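Local coordinates for protein endolysin 2638A (Staphylococcus phage 2638A, PDB 7AQH) that degrades the peptidoglycan of the staphylococcal host to release phage progeny, here represented by its C-terminal SH3b cell wall-binding domain, at residues T28-P33 with E69-Y74. Sequence-based numbering, arbitrary orientation.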
ATOM      1  N   THR A  28       5.194  -2.165   6.526  1.00 46.69           N
ATOM      2  CA  THR A  28       4.090  -1.218   6.554  1.00 43.65           C
ATOM      3  C   THR A  28       4.527   0.082   7.217  1.00 43.88           C
ATOM      4  O   THR A  28       5.453   0.104   8.033  1.00 45.00           O
ATOM      5  CB  THR A  28       2.884  -1.800   7.298  1.00 41.97           C
ATOM      6  OG1 THR A  28       3.248  -2.078   8.656  1.00 47.51           O
ATOM      7  CG2 THR A  28       2.419  -3.087   6.630  1.00 40.02           C
ATOM      8  N   ARG A  29       3.845   1.168   6.858  1.00 43.90           N
ATOM      9  CA  ARG A  29       4.201   2.506   7.306  1.00 46.56           C
ATOM     10  C   ARG A  29       2.990   3.185   7.931  1.00 49.41           C
ATOM     11  O   ARG A  29       1.842   2.810   7.682  1.00 47.63           O
ATOM     12  CB  ARG A  29       4.733   3.363   6.148  1.00 47.52           C
ATOM     13  CG  ARG A  29       5.945   2.783   5.437  1.00 43.86           C
ATOM     14  CD  ARG A  29       7.190   2.838   6.308  1.00 45.83           C
ATOM     15  NE  ARG A  29       8.331   2.184   5.674  1.00 45.02           N
ATOM     16  CZ  ARG A  29       9.558   2.161   6.186  1.00 45.59           C
ATOM     17  NH1 ARG A  29       9.809   2.758   7.342  1.00 45.32           N
ATOM     18  NH2 ARG A  29      10.535   1.541   5.539  1.00 51.40           N
ATOM     19  N   TYR A  30       3.261   4.196   8.755  1.00 47.62           N
ATOM     20  CA  TYR A  30       2.214   5.038   9.311  1.00 47.49           C
ATOM     21  C   TYR A  30       2.068   6.318   8.484  1.00 45.89           C
ATOM     22  O   TYR A  30       2.840   6.586   7.558  1.00 47.34           O
ATOM     23  CB  TYR A  30       2.508   5.362  10.783  1.00 48.75           C
ATOM     24  CG  TYR A  30       2.253   4.217  11.750  1.00 46.80           C
ATOM     25  CD1 TYR A  30       0.994   3.639  11.860  1.00 47.19           C
ATOM     26  CD2 TYR A  30       3.273   3.717  12.555  1.00 48.37           C
ATOM     27  CE1 TYR A  30       0.757   2.592  12.739  1.00 46.11           C
ATOM     28  CE2 TYR A  30       3.043   2.670  13.437  1.00 47.89           C
ATOM     29  CZ  TYR A  30       1.785   2.113  13.524  1.00 49.49           C
ATOM     30  OH  TYR A  30       1.561   1.074  14.400  1.00 53.47           O
ATOM     31  N   LYS A  31       1.054   7.115   8.832  1.00 47.37           N
ATOM     32  CA  LYS A  31       0.846   8.449   8.271  1.00 49.73           C
ATOM     33  C   LYS A  31       0.448   8.413   6.802  1.00 48.06           C
ATOM     34  O   LYS A  31      -0.626   8.905   6.443  1.00 54.94           O
ATOM     35  CB  LYS A  31       2.082   9.328   8.460  1.00 49.20           C
ATOM     36  CG  LYS A  31       2.420   9.645   9.919  1.00 55.00           C
ATOM     37  CD  LYS A  31       3.685  10.482  10.009  1.00 59.48           C
ATOM     38  CE  LYS A  31       3.396  11.928   9.603  1.00 64.55           C
ATOM     39  NZ  LYS A  31       4.561  12.805   9.882  1.00 65.74           N
ATOM     40  N   GLY A  32       1.295   7.849   5.939  1.00 47.38           N
ATOM     41  CA  GLY A  32       1.012   7.837   4.521  1.00 46.41           C
ATOM     42  C   GLY A  32       1.804   6.832   3.705  1.00 47.45           C
ATOM     43  O   GLY A  32       2.677   6.121   4.211  1.00 43.51           O
ATOM     44  N   PRO A  33       1.505   6.767   2.397  1.00 48.29           N
ATOM     45  CA  PRO A  33       2.170   5.821   1.473  1.00 43.97           C
ATOM     46  C   PRO A  33       3.538   6.319   1.023  1.00 51.55           C
ATOM     47  O   PRO A  33       3.787   6.607  -0.152  1.00 52.72           O
ATOM     48  CB  PRO A  33       1.170   5.744   0.317  1.00 45.26           C
ATOM     49  CG  PRO A  33       0.581   7.121   0.268  1.00 48.16           C
ATOM     50  CD  PRO A  33       0.480   7.572   1.710  1.00 50.44           C
ATOM     51  N   GLU A  69      -6.935  -0.105  16.445  1.00 57.08           N
ATOM     52  CA  GLU A  69      -6.583   1.041  17.264  1.00 52.83           C
ATOM     53  C   GLU A  69      -6.978   2.362  16.625  1.00 54.15           C
ATOM     54  O   GLU A  69      -6.896   3.403  17.288  1.00 55.91           O
ATOM     55  CB  GLU A  69      -5.073   1.032  17.507  1.00 58.80           C
ATOM     56  CG  GLU A  69      -4.598  -0.105  18.397  1.00 61.41           C
ATOM     57  CD  GLU A  69      -3.111  -0.052  18.672  1.00 67.58           C
ATOM     58  OE1 GLU A  69      -2.415   0.784  18.055  1.00 68.90           O
ATOM     59  OE2 GLU A  69      -2.637  -0.842  19.516  1.00 66.23           O
ATOM     60  N   GLY A  70      -7.417   2.346  15.365  1.00 58.62           N
ATOM     61  CA  GLY A  70      -7.851   3.540  14.670  1.00 59.10           C
ATOM     62  C   GLY A  70      -6.783   4.191  13.823  1.00 61.59           C
ATOM     63  O   GLY A  70      -7.056   5.216  13.191  1.00 62.12           O
ATOM     64  N   GLU A  71      -5.586   3.620  13.786  1.00 62.87           N
ATOM     65  CA  GLU A  71      -4.480   4.148  13.007  1.00 57.21           C
ATOM     66  C   GLU A  71      -4.583   3.668  11.566  1.00 54.22           C
ATOM     67  O   GLU A  71      -5.012   2.541  11.307  1.00 54.34           O
ATOM     68  CB  GLU A  71      -3.164   3.665  13.609  1.00 54.73           C
ATOM     69  CG  GLU A  71      -3.363   2.673  14.746  1.00 60.10           C
ATOM     70  CD  GLU A  71      -2.450   2.929  15.916  1.00 64.43           C
ATOM     71  OE1 GLU A  71      -2.614   3.980  16.569  1.00 73.14           O
ATOM     72  OE2 GLU A  71      -1.562   2.088  16.174  1.00 65.01           O
ATOM     73  N   THR A  72      -4.206   4.528  10.627  1.00 54.75           N
ATOM     74  CA  THR A  72      -4.219   4.147   9.223  1.00 53.01           C
ATOM     75  C   THR A  72      -2.837   3.628   8.845  1.00 49.09           C
ATOM     76  O   THR A  72      -1.824   4.262   9.159  1.00 47.70           O
ATOM     77  CB  THR A  72      -4.618   5.318   8.327  1.00 51.75           C
ATOM     78  OG1 THR A  72      -5.963   5.713   8.624  1.00 57.23           O
ATOM     79  CG2 THR A  72      -4.531   4.907   6.867  1.00 48.83           C
ATOM     80  N   VAL A  73      -2.798   2.472   8.187  1.00 48.55           N
ATOM     81  CA  VAL A  73      -1.552   1.832   7.784  1.00 50.57           C
ATOM     82  C   VAL A  73      -1.522   1.718   6.268  1.00 49.31           C
ATOM     83  O   VAL A  73      -2.517   1.327   5.646  1.00 51.28           O
ATOM     84  CB  VAL A  73      -1.381   0.442   8.433  1.00 50.62           C
ATOM     85  CG1 VAL A  73      -0.089  -0.207   7.963  1.00 44.87           C
ATOM     86  CG2 VAL A  73      -1.408   0.554   9.951  1.00 46.08           C
ATOM     87  N   TYR A  74      -0.378   2.053   5.678  1.00 47.61           N
ATOM     88  CA  TYR A  74      -0.175   1.987   4.239  1.00 47.07           C
ATOM     89  C   TYR A  74       0.846   0.904   3.915  1.00 46.98           C
ATOM     90  O   TYR A  74       1.857   0.763   4.610  1.00 48.65           O
ATOM     91  CB  TYR A  74       0.298   3.335   3.688  1.00 46.73           C
ATOM     92  CG  TYR A  74      -0.657   4.473   3.960  1.00 48.09           C
ATOM     93  CD1 TYR A  74      -0.648   5.135   5.180  1.00 49.80           C
ATOM     94  CD2 TYR A  74      -1.560   4.894   2.992  1.00 49.77           C
ATOM     95  CE1 TYR A  74      -1.520   6.177   5.433  1.00 52.37           C
ATOM     96  CE2 TYR A  74      -2.434   5.937   3.236  1.00 51.63           C
ATOM     97  CZ  TYR A  74      -2.409   6.576   4.458  1.00 55.27           C
ATOM     98  OH  TYR A  74      -3.275   7.614   4.707  1.00 54.94           O
TER
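Arg29 and Tyr74 form an antiparallel, hydrogen-bonded pair where strand 26-30 meets strand 72-77 in the curled, all-beta SH3b domain. Arg29 N donates to Tyr74 O at 3.0 Å, and Tyr74 N returns a nearly straight bond to Arg29 O (3.1 Å, 171° at the hydrogen). Val73 CA makes a CA-H...O contact with Arg29 O, 3.5 Å away. Past the Arg29 pair, residues 31-33 turn across the Tyr74 ring. With CG anti to its carbonyl carbon (chi1 -59°), Tyr74 offers one face to the backbone at Gly32 and Pro33. Pro33 CD lies over this face, 3.8 Å from the ring centroid and 20° off the normal, a CH-pi contact; Pro33 N sits above the same face toward the rim, and so does Gly32 CA, though its exact distance is doubtful. Tyr30 and Val73 point to the opposite side of the sheet from Arg29 and Tyr74, and Thr28 packs against Val73. Val73 CG1 meets Thr28 CB at 3.4 Å, whereas Val73 CG2 lies 4.1 Å from Tyr30 CE1. Farther out, the Tyr30 ring edge faces Thr72 O. Strands 39-43 and 60-66 flank the pair, joined to it by backbone bonds of Thr28 with Ala40 and of Val73 with Trp65, while Pro33 and Tyr74 both reach Gln55 on strand 53-57.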